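Local coordinates for programmed cell death 6-interacting protein (Homo sapiens, PDB 5WA1) that acts in endocytosis, multivesicular body cargo sorting, membrane repair, cytokinesis and apoptosis, represented here by its Bro1 domain, which carries the CHMP4-interacting region, at residues I26-K31 / D118-G123; T113-D118 / S129-L134; A150-I155 / Y174-G179; V205-L210 / K250-K255. All blocks are in the same frame, centred on the assembly; numbering follows the deposited sequence.

How the contacts relate
The modelled chain opens with an extended N-terminal segment, and contact 1 closes a long loop by laying 26-31 on 118-123, a turn 87 residues further on. Contact 2 pairs strands 114-117 and 131-134; its segments alternate with those of contact 1, so the two loops cross, and they share Asp118. Contact 3 follows in series, closing the hairpin of helices 137-157 and 164-191, and contact 4 does likewise for helices 202-226 and 231-252. Residues 26-31 touch all three other contacts, through Lys31, Val28 and Leu30. Contacts 3 and 4 meet at Ser178 and Ser209, whereas contact 2 stays about 9 Å (nearest atoms) from both. Strands, N-terminal segment and helical core are thus tied together.

Contact 1: I26-K31 / D118-G123; sequences ISVQLK and DAFDKG
Lys31 runs its ammonium group past the backbone of Asp118 rather than to its carboxylate: NZ lies 3.8 Å from Asp118 CA yet 5.5 Å from Asp118 OD2. It is spent instead on Lys117 O and on a salt bridge with Asp199. Bends at chi3 and chi4 (60° and 48°) curl the chain, while its CG rests 3.7 Å from Ala119 CB. No hydrogen bond joins the two segments, and Gln29 O, buried 3.8 Å from the same Ala119 CB, has no partner in the model. Beyond it, Val28 CG1 comes within 3.7 Å of Phe120 CZ at a slant to the ring. That ring folds back so that Ala119 CB sits over its centre, 4.1 Å above its plane, and Leu208 of helix 202-226 adds apolar cover. The local shape of 118-123 is set by Asp118 OD1, which takes Phe120 N at 2.7 Å on its anti side but 29° out of the carboxylate plane, with Asp121 N approaching from the opposite face. Asp118 OD2 meanwhile takes the backbone N of Asp199. Here an Asx turn, just after strand 114-117 of the Bro1 domain, receives the extended N-terminal segment.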
# COMPACT_ATOMS: atom_id res chain seq x y z
N ILE A 26 5.37 -2.59 -5.82
CA ILE A 26 4.16 -3.35 -6.08
C ILE A 26 2.97 -2.41 -6.02
O ILE A 26 2.87 -1.58 -5.10
CB ILE A 26 4.02 -4.49 -5.06
CG1 ILE A 26 5.18 -5.48 -5.19
CG2 ILE A 26 2.66 -5.21 -5.24
CD1 ILE A 26 5.34 -6.37 -3.98
N SER A 27 2.08 -2.51 -7.00
CA SER A 27 0.80 -1.83 -6.98
C SER A 27 -0.29 -2.84 -7.34
O SER A 27 -0.01 -3.95 -7.79
CB SER A 27 0.77 -0.63 -7.93
OG SER A 27 1.00 -1.05 -9.26
N VAL A 28 -1.53 -2.44 -7.12
CA VAL A 28 -2.68 -3.33 -7.21
C VAL A 28 -3.59 -2.85 -8.33
O VAL A 28 -3.86 -1.64 -8.44
CB VAL A 28 -3.44 -3.39 -5.88
CG1 VAL A 28 -4.62 -4.36 -5.96
CG2 VAL A 28 -2.49 -3.80 -4.75
N GLN A 29 -4.05 -3.77 -9.17
CA GLN A 29 -5.01 -3.43 -10.21
C GLN A 29 -6.39 -3.18 -9.60
O GLN A 29 -6.77 -3.78 -8.59
CB GLN A 29 -5.10 -4.55 -11.25
CG GLN A 29 -3.81 -4.75 -12.04
CD GLN A 29 -3.46 -3.55 -12.90
OE1 GLN A 29 -2.62 -2.73 -12.54
NE2 GLN A 29 -4.10 -3.45 -14.06
N LEU A 30 -7.14 -2.27 -10.22
CA LEU A 30 -8.47 -1.93 -9.74
C LEU A 30 -9.47 -3.01 -10.14
O LEU A 30 -9.32 -3.69 -11.16
CB LEU A 30 -8.92 -0.57 -10.29
CG LEU A 30 -8.50 0.72 -9.57
CD1 LEU A 30 -7.00 0.93 -9.55
CD2 LEU A 30 -9.19 1.92 -10.21
N LYS A 31 -10.51 -3.17 -9.32
CA LYS A 31 -11.60 -4.08 -9.65
C LYS A 31 -12.53 -3.44 -10.67
O LYS A 31 -12.75 -2.22 -10.64
CB LYS A 31 -12.39 -4.46 -8.39
CG LYS A 31 -11.55 -5.18 -7.33
CD LYS A 31 -12.28 -5.30 -5.99
CE LYS A 31 -13.59 -6.08 -6.11
NZ LYS A 31 -13.46 -7.36 -6.85
N ASP A 118 -13.24 -10.10 -9.73
CA ASP A 118 -12.05 -10.26 -8.89
C ASP A 118 -10.89 -9.47 -9.47
O ASP A 118 -10.65 -9.48 -10.69
CB ASP A 118 -11.68 -11.74 -8.78
CG ASP A 118 -10.67 -12.00 -7.68
OD1 ASP A 118 -9.45 -11.87 -7.93
OD2 ASP A 118 -11.10 -12.33 -6.55
N ALA A 119 -10.15 -8.78 -8.59
CA ALA A 119 -9.01 -8.00 -9.05
C ALA A 119 -7.87 -8.89 -9.55
O ALA A 119 -7.08 -8.46 -10.39
CB ALA A 119 -8.50 -7.10 -7.92
N PHE A 120 -7.78 -10.13 -9.05
CA PHE A 120 -6.62 -10.98 -9.29
C PHE A 120 -6.96 -12.24 -10.06
O PHE A 120 -6.26 -12.57 -11.02
CB PHE A 120 -5.96 -11.36 -7.95
CG PHE A 120 -5.61 -10.19 -7.09
CD1 PHE A 120 -4.78 -9.19 -7.57
CD2 PHE A 120 -6.13 -10.08 -5.81
CE1 PHE A 120 -4.46 -8.11 -6.78
CE2 PHE A 120 -5.82 -9.00 -5.01
CZ PHE A 120 -4.98 -8.02 -5.50
N ASP A 121 -8.00 -12.96 -9.66
CA ASP A 121 -8.37 -14.24 -10.27
C ASP A 121 -9.02 -13.96 -11.62
O ASP A 121 -10.19 -13.58 -11.69
CB ASP A 121 -9.30 -15.01 -9.35
CG ASP A 121 -9.47 -16.46 -9.77
OD1 ASP A 121 -9.17 -16.80 -10.93
OD2 ASP A 121 -9.91 -17.26 -8.92
N LYS A 122 -8.27 -14.15 -12.70
CA LYS A 122 -8.82 -13.90 -14.03
C LYS A 122 -9.76 -15.01 -14.49
O LYS A 122 -10.56 -14.79 -15.40
CB LYS A 122 -7.69 -13.70 -15.04
CG LYS A 122 -6.85 -12.46 -14.74
CD LYS A 122 -5.80 -12.21 -15.81
CE LYS A 122 -5.00 -10.96 -15.50
NZ LYS A 122 -3.90 -10.74 -16.48
N GLY A 123 -9.68 -16.18 -13.87
CA GLY A 123 -10.60 -17.26 -14.19
C GLY A 123 -10.12 -18.12 -15.35
O GLY A 123 -9.43 -17.66 -16.26

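Contact 2: T113-D118 / S129-L134; sequences TFTWKD and SVKLAL
Ser129 meets Lys117 through carbon: CB and Lys117 CE are modelled 3.5 Å apart, a tight fit to be read cautiously because the serine is poorly ordered. At Val130 the pairing begins, its carbonyl O accepting Asp118 N at 2.9 Å, an almost straight bond (163° at the hydrogen) arriving nearly along the C=O axis. The same oxygen lies 3.5 Å from Lys117 CG, which a first torsion of -165°, with CG opposite the backbone N, brings close to it. Lys131 faces Lys117 in a non-hydrogen-bonded pair; their CG atoms touch at 4.2 Å, and the end of Lys131 then leads off. These residues belong to the two-stranded antiparallel hairpin of a mostly helical Bro1 domain, whose strand 114-117 also bonds through its backbone to Lys32 and Ser34 of the N-terminal segment. Leu132 and Trp116 exchange two backbone bonds, and their side chains share a face; there the indole NE1 reaches Glu140 and its ring meets Tyr139 edge-to-face, both on helix 137-157. Ala133 returns to the face of Thr115, whose OG1 comes within 3.2 Å of Ala133 CB, with Thr113 CG2 on the same methyl at 3.8 Å. Leu134 ends the ladder with Phe114: Phe114 N bonds to Leu134 O at 3.0 Å from 37° above the carbonyl plane, while Phe114 O accepts Leu134 N.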
# COMPACT_ATOMS: atom_id res chain seq x y z
N THR A 113 -28.33 -4.14 -7.23
CA THR A 113 -27.36 -5.23 -7.29
C THR A 113 -26.06 -4.74 -7.91
O THR A 113 -26.03 -4.31 -9.07
CB THR A 113 -27.90 -6.43 -8.07
OG1 THR A 113 -28.98 -7.03 -7.34
CG2 THR A 113 -26.81 -7.46 -8.28
N PHE A 114 -24.98 -4.81 -7.14
CA PHE A 114 -23.66 -4.43 -7.62
C PHE A 114 -22.90 -5.69 -8.00
O PHE A 114 -22.85 -6.65 -7.22
CB PHE A 114 -22.90 -3.64 -6.56
CG PHE A 114 -23.69 -2.49 -5.99
CD1 PHE A 114 -23.77 -1.28 -6.67
CD2 PHE A 114 -24.36 -2.62 -4.79
CE1 PHE A 114 -24.49 -0.22 -6.14
CE2 PHE A 114 -25.08 -1.58 -4.25
CZ PHE A 114 -25.15 -0.37 -4.93
N THR A 115 -22.34 -5.70 -9.20
CA THR A 115 -21.57 -6.82 -9.72
C THR A 115 -20.13 -6.37 -9.88
O THR A 115 -19.86 -5.39 -10.58
CB THR A 115 -22.14 -7.31 -11.05
OG1 THR A 115 -23.50 -7.71 -10.86
CG2 THR A 115 -21.33 -8.49 -11.56
N TRP A 116 -19.21 -7.09 -9.24
CA TRP A 116 -17.79 -6.77 -9.26
C TRP A 116 -17.00 -8.01 -9.62
O TRP A 116 -17.37 -9.14 -9.28
CB TRP A 116 -17.32 -6.24 -7.91
CG TRP A 116 -17.81 -4.87 -7.59
CD1 TRP A 116 -19.05 -4.53 -7.12
CD2 TRP A 116 -17.08 -3.65 -7.72
NE1 TRP A 116 -19.13 -3.17 -6.94
CE2 TRP A 116 -17.93 -2.61 -7.30
CE3 TRP A 116 -15.78 -3.34 -8.14
CZ2 TRP A 116 -17.53 -1.27 -7.30
CZ3 TRP A 116 -15.39 -2.01 -8.13
CH2 TRP A 116 -16.26 -0.99 -7.72
N LYS A 117 -15.92 -7.79 -10.33
CA LYS A 117 -15.06 -8.83 -10.76
C LYS A 117 -13.82 -8.92 -9.85
O LYS A 117 -13.42 -7.95 -9.26
CB LYS A 117 -14.65 -8.53 -12.17
CG LYS A 117 -14.04 -9.68 -12.90
CD LYS A 117 -13.52 -9.20 -14.24
CE LYS A 117 -12.68 -10.28 -14.87
NZ LYS A 117 -11.70 -9.68 -15.81
N ASP A 118 -13.24 -10.10 -9.73
CA ASP A 118 -12.05 -10.26 -8.89
C ASP A 118 -10.89 -9.47 -9.47
O ASP A 118 -10.65 -9.48 -10.69
CB ASP A 118 -11.68 -11.74 -8.78
CG ASP A 118 -10.67 -12.00 -7.68
OD1 ASP A 118 -9.45 -11.87 -7.93
OD2 ASP A 118 -11.10 -12.33 -6.55
N SER A 129 -15.20 -15.42 -16.21
CA SER A 129 -14.46 -14.67 -15.21
C SER A 129 -15.01 -14.94 -13.82
O SER A 129 -16.05 -15.58 -13.64
CB SER A 129 -14.49 -13.18 -15.52
OG SER A 129 -15.82 -12.68 -15.48
N VAL A 130 -14.29 -14.45 -12.81
CA VAL A 130 -14.68 -14.61 -11.42
C VAL A 130 -15.39 -13.32 -11.01
O VAL A 130 -14.75 -12.30 -10.74
CB VAL A 130 -13.47 -14.91 -10.52
CG1 VAL A 130 -13.91 -15.07 -9.08
CG2 VAL A 130 -12.78 -16.18 -11.01
N LYS A 131 -16.72 -13.38 -10.96
CA LYS A 131 -17.57 -12.25 -10.63
C LYS A 131 -18.40 -12.58 -9.40
O LYS A 131 -18.62 -13.74 -9.06
CB LYS A 131 -18.51 -11.90 -11.80
CG LYS A 131 -17.82 -11.46 -13.07
CD LYS A 131 -18.84 -11.16 -14.16
CE LYS A 131 -18.20 -10.53 -15.39
NZ LYS A 131 -19.21 -10.22 -16.44
N LEU A 132 -18.87 -11.53 -8.73
CA LEU A 132 -19.81 -11.67 -7.62
C LEU A 132 -20.80 -10.52 -7.65
O LEU A 132 -20.40 -9.35 -7.74
CB LEU A 132 -19.08 -11.72 -6.27
CG LEU A 132 -19.98 -11.65 -5.03
CD1 LEU A 132 -21.01 -12.78 -5.03
CD2 LEU A 132 -19.15 -11.66 -3.76
N ALA A 133 -22.09 -10.84 -7.57
CA ALA A 133 -23.15 -9.85 -7.56
C ALA A 133 -23.92 -9.94 -6.25
O ALA A 133 -24.37 -11.03 -5.87
CB ALA A 133 -24.10 -10.03 -8.75
N LEU A 134 -24.06 -8.82 -5.55
CA LEU A 134 -24.76 -8.78 -4.28
C LEU A 134 -25.60 -7.52 -4.18
O LEU A 134 -25.18 -6.44 -4.63
CB LEU A 134 -23.79 -8.84 -3.10
CG LEU A 134 -23.05 -10.16 -2.90
CD1 LEU A 134 -22.00 -10.01 -1.82
CD2 LEU A 134 -24.03 -11.27 -2.55

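Contact 3: A150-I155 / Y174-G179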
# COMPACT_ATOMS: atom_id res chain seq x y z
N ALA A 150 -6.13 0.65 -4.24
CA ALA A 150 -5.39 0.19 -5.41
C ALA A 150 -4.91 1.37 -6.25
O ALA A 150 -3.75 1.42 -6.67
CB ALA A 150 -6.27 -0.74 -6.25
N LEU A 151 -5.80 2.33 -6.53
CA LEU A 151 -5.38 3.48 -7.31
C LEU A 151 -4.33 4.29 -6.56
O LEU A 151 -3.36 4.77 -7.16
CB LEU A 151 -6.60 4.34 -7.68
CG LEU A 151 -6.29 5.56 -8.56
CD1 LEU A 151 -5.68 5.13 -9.88
CD2 LEU A 151 -7.51 6.44 -8.81
N ALA A 152 -4.47 4.42 -5.23
CA ALA A 152 -3.44 5.10 -4.44
C ALA A 152 -2.10 4.38 -4.54
O ALA A 152 -1.05 5.02 -4.61
CB ALA A 152 -3.88 5.20 -2.98
N SER A 153 -2.12 3.04 -4.54
CA SER A 153 -0.88 2.29 -4.69
C SER A 153 -0.26 2.52 -6.06
O SER A 153 0.97 2.57 -6.18
CB SER A 153 -1.11 0.79 -4.46
OG SER A 153 -1.63 0.16 -5.63
N GLN A 154 -1.09 2.68 -7.09
CA GLN A 154 -0.56 2.92 -8.43
C GLN A 154 0.03 4.32 -8.54
O GLN A 154 1.07 4.52 -9.18
CB GLN A 154 -1.64 2.71 -9.48
CG GLN A 154 -2.15 1.27 -9.54
CD GLN A 154 -3.10 1.06 -10.71
OE1 GLN A 154 -2.99 1.74 -11.73
NE2 GLN A 154 -4.04 0.13 -10.57
N ILE A 155 -0.64 5.32 -7.95
CA ILE A 155 -0.11 6.68 -7.95
C ILE A 155 1.21 6.73 -7.18
O ILE A 155 2.17 7.37 -7.62
CB ILE A 155 -1.15 7.65 -7.35
CG1 ILE A 155 -2.37 7.73 -8.27
CG2 ILE A 155 -0.52 9.02 -7.11
CD1 ILE A 155 -3.58 8.46 -7.67
N TYR A 174 1.01 5.26 0.09
CA TYR A 174 1.21 3.90 0.58
C TYR A 174 0.59 3.71 1.96
O TYR A 174 -0.00 2.66 2.24
CB TYR A 174 2.70 3.56 0.63
CG TYR A 174 3.31 3.24 -0.71
CD1 TYR A 174 2.68 2.38 -1.60
CD2 TYR A 174 4.55 3.77 -1.07
CE1 TYR A 174 3.25 2.09 -2.84
CE2 TYR A 174 5.12 3.49 -2.29
CZ TYR A 174 4.46 2.65 -3.17
OH TYR A 174 5.02 2.36 -4.40
N GLN A 175 0.70 4.72 2.83
CA GLN A 175 0.08 4.60 4.15
C GLN A 175 -1.44 4.64 4.05
O GLN A 175 -2.13 3.94 4.81
CB GLN A 175 0.61 5.69 5.07
CG GLN A 175 2.06 5.45 5.48
CD GLN A 175 2.59 6.57 6.35
OE1 GLN A 175 2.56 6.48 7.58
NE2 GLN A 175 3.05 7.63 5.71
N PHE A 176 -1.98 5.45 3.14
CA PHE A 176 -3.41 5.42 2.90
C PHE A 176 -3.85 4.05 2.39
O PHE A 176 -4.79 3.45 2.93
CB PHE A 176 -3.82 6.50 1.90
CG PHE A 176 -5.23 6.35 1.42
CD1 PHE A 176 -6.28 6.82 2.19
CD2 PHE A 176 -5.52 5.66 0.25
CE1 PHE A 176 -7.61 6.64 1.78
CE2 PHE A 176 -6.83 5.47 -0.17
CZ PHE A 176 -7.88 5.97 0.60
N ALA A 177 -3.18 3.53 1.35
CA ALA A 177 -3.54 2.22 0.83
C ALA A 177 -3.45 1.15 1.91
O ALA A 177 -4.35 0.30 2.03
CB ALA A 177 -2.65 1.85 -0.36
N SER A 178 -2.40 1.20 2.73
CA SER A 178 -2.26 0.24 3.82
C SER A 178 -3.44 0.31 4.77
O SER A 178 -3.97 -0.73 5.19
CB SER A 178 -0.96 0.50 4.58
OG SER A 178 -0.82 -0.42 5.67
N GLY A 179 -3.86 1.52 5.15
CA GLY A 179 -4.98 1.65 6.07
C GLY A 179 -6.30 1.28 5.44
O GLY A 179 -7.21 0.78 6.13
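Ala152 makes the apolar part of this contact, its methyl touching two side chains of the facing helix. CB lies 3.7 Å from Phe176 CD2, near the plane of the ring and thus at its edge; a first torsion of 169°, with CG opposite the backbone N, brings the ring alongside. The same CB is 4.4 Å from Ala177 CB, and the small residues let the backbones draw together: Ala152 CA and Ala177 CA are 6.0 Å apart, and the segment axes approach to 8.3 Å at 157°, close to antiparallel. The looser contacts involve polar backbone atoms. Tyr174 CE1 stands 4.1 Å from Ser153 O, and Ser153 N is 4.4 Å from Ala177 CB. No hydrogen bond crosses between the segments; the serine hydroxyl finds its partners elsewhere. Ser153 OG turns back to donate to Ala150 O at 2.7 Å, where it joins Gln154 N as a second donor, and it also bonds to Val28 N of the N-terminal segment. The pair is a buried stretch of the helical hairpin 137-157 and 164-191, near the centre of the chain, with Leu90 of helix 83-97 packing on Phe176 and Met212 and Gln215 of helix 202-226 reaching Ser153 and Tyr174.

Contact 4: V205-L210 / K250-K255; sequences VGTLSL and KQCQYK
Gln251 lays its side chain alongside that of Thr207, the two running head to tail, so that the amide ends between the threonine and Leu210. The pairing joins an early turn of helix 202-226 to residues 250-252, toward the C-terminal end of helix 231-252, thereby closing the mouth of a helical hairpin within a Bro1 domain, a family grouped in the TPR clan. Both segments lie in the region that interacts with the CHMP4 proteins and with EIAV p9. Thr207 OG1 donates to Gln251 OE1 at 2.8 Å, meeting a lone pair in the carbonyl plane at a C=O...O angle of 141°. That hydroxyl also meets the backbone O of Asp203, one turn back, so its single proton may be shared between two acceptors. A water joins the polar cluster, donating to Thr207 OG1 at 3.1 Å and to Gln251 O at 3.2 Å, and so bridges side chain to backbone. With CG opposite the carbonyl carbon (chi1 -62°) and the chain extended beyond it, the glutamine reaches Leu210 as well: its NE2 is 3.5 Å from Leu210 CD2, a contact of amide nitrogen with methyl. Leu210 packs further on Tyr244 and Ala248 of the same partner helix. The buried Cys252, which also touches Phe263 and Leu266 of helix 262-287, sets its SG 3.8 Å from Thr207 CG2.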
# COMPACT_ATOMS: atom_id res chain seq x y z
N VAL A 205 -6.46 -8.91 1.73
CA VAL A 205 -6.29 -7.48 1.95
C VAL A 205 -5.41 -7.22 3.17
O VAL A 205 -4.75 -6.18 3.24
CB VAL A 205 -7.65 -6.76 2.08
CG1 VAL A 205 -8.29 -6.58 0.69
CG2 VAL A 205 -8.59 -7.50 3.02
N GLY A 206 -5.37 -8.15 4.12
CA GLY A 206 -4.39 -8.04 5.18
C GLY A 206 -2.97 -8.09 4.66
O GLY A 206 -2.09 -7.35 5.11
N THR A 207 -2.71 -8.97 3.68
CA THR A 207 -1.36 -9.04 3.12
C THR A 207 -1.06 -7.79 2.29
O THR A 207 0.04 -7.23 2.38
CB THR A 207 -1.19 -10.31 2.28
OG1 THR A 207 -1.28 -11.45 3.13
CG2 THR A 207 0.17 -10.32 1.58
N LEU A 208 -2.02 -7.35 1.47
CA LEU A 208 -1.83 -6.10 0.73
C LEU A 208 -1.57 -4.93 1.68
O LEU A 208 -0.77 -4.05 1.36
CB LEU A 208 -3.06 -5.81 -0.13
CG LEU A 208 -3.32 -6.81 -1.26
CD1 LEU A 208 -4.66 -6.51 -1.94
CD2 LEU A 208 -2.19 -6.74 -2.27
N SER A 209 -2.26 -4.90 2.82
CA SER A 209 -2.03 -3.81 3.77
C SER A 209 -0.58 -3.81 4.24
O SER A 209 0.05 -2.75 4.34
CB SER A 209 -2.98 -3.95 4.95
OG SER A 209 -2.73 -2.96 5.93
N LEU A 210 -0.04 -4.99 4.54
CA LEU A 210 1.35 -5.07 4.99
C LEU A 210 2.32 -4.71 3.87
O LEU A 210 3.35 -4.06 4.12
CB LEU A 210 1.62 -6.47 5.53
CG LEU A 210 3.02 -6.73 6.06
CD1 LEU A 210 3.46 -5.63 7.03
CD2 LEU A 210 3.03 -8.09 6.72
N LYS A 250 6.26 -13.88 4.02
CA LYS A 250 5.85 -15.08 4.74
C LYS A 250 4.35 -15.32 4.64
O LYS A 250 3.91 -16.48 4.64
CB LYS A 250 6.28 -14.98 6.21
CG LYS A 250 7.77 -15.17 6.41
CD LYS A 250 8.21 -14.90 7.85
CE LYS A 250 9.73 -15.02 8.01
NZ LYS A 250 10.52 -14.00 7.24
N GLN A 251 3.53 -14.27 4.53
CA GLN A 251 2.10 -14.48 4.31
C GLN A 251 1.79 -14.93 2.89
O GLN A 251 0.70 -15.47 2.65
CB GLN A 251 1.32 -13.20 4.62
CG GLN A 251 1.45 -12.74 6.06
CD GLN A 251 0.78 -11.41 6.31
OE1 GLN A 251 0.10 -10.87 5.45
NE2 GLN A 251 0.98 -10.87 7.51
N CYS A 252 2.71 -14.74 1.95
CA CYS A 252 2.55 -15.20 0.58
C CYS A 252 3.15 -16.57 0.33
O CYS A 252 2.94 -17.12 -0.76
CB CYS A 252 3.20 -14.22 -0.40
SG CYS A 252 2.51 -12.63 -0.34
N GLN A 253 3.88 -17.11 1.30
CA GLN A 253 4.70 -18.29 1.07
C GLN A 253 3.89 -19.45 0.50
O GLN A 253 4.34 -20.15 -0.41
CB GLN A 253 5.39 -18.72 2.36
CG GLN A 253 6.85 -18.42 2.42
CD GLN A 253 7.48 -19.02 3.65
OE1 GLN A 253 6.77 -19.47 4.56
NE2 GLN A 253 8.81 -19.06 3.69
N TYR A 254 2.69 -19.67 1.04
CA TYR A 254 1.89 -20.82 0.68
C TYR A 254 0.62 -20.44 -0.06
O TYR A 254 -0.28 -21.27 -0.21
CB TYR A 254 1.56 -21.63 1.93
CG TYR A 254 2.79 -22.09 2.70
CD1 TYR A 254 3.53 -23.18 2.28
CD2 TYR A 254 3.22 -21.41 3.84
CE1 TYR A 254 4.66 -23.60 2.97
CE2 TYR A 254 4.35 -21.82 4.54
CZ TYR A 254 5.06 -22.92 4.10
OH TYR A 254 6.18 -23.33 4.79
N LYS A 255 0.53 -19.20 -0.55
CA LYS A 255 -0.65 -18.69 -1.24
C LYS A 255 -0.27 -18.30 -2.66
O LYS A 255 0.84 -17.82 -2.90
CB LYS A 255 -1.23 -17.47 -0.51
CG LYS A 255 -1.52 -17.68 0.97
CD LYS A 255 -2.97 -18.06 1.20
CE LYS A 255 -3.28 -18.20 2.68
NZ LYS A 255 -4.66 -18.71 2.91
O HOH W 1 -1.83 -13.90 1.38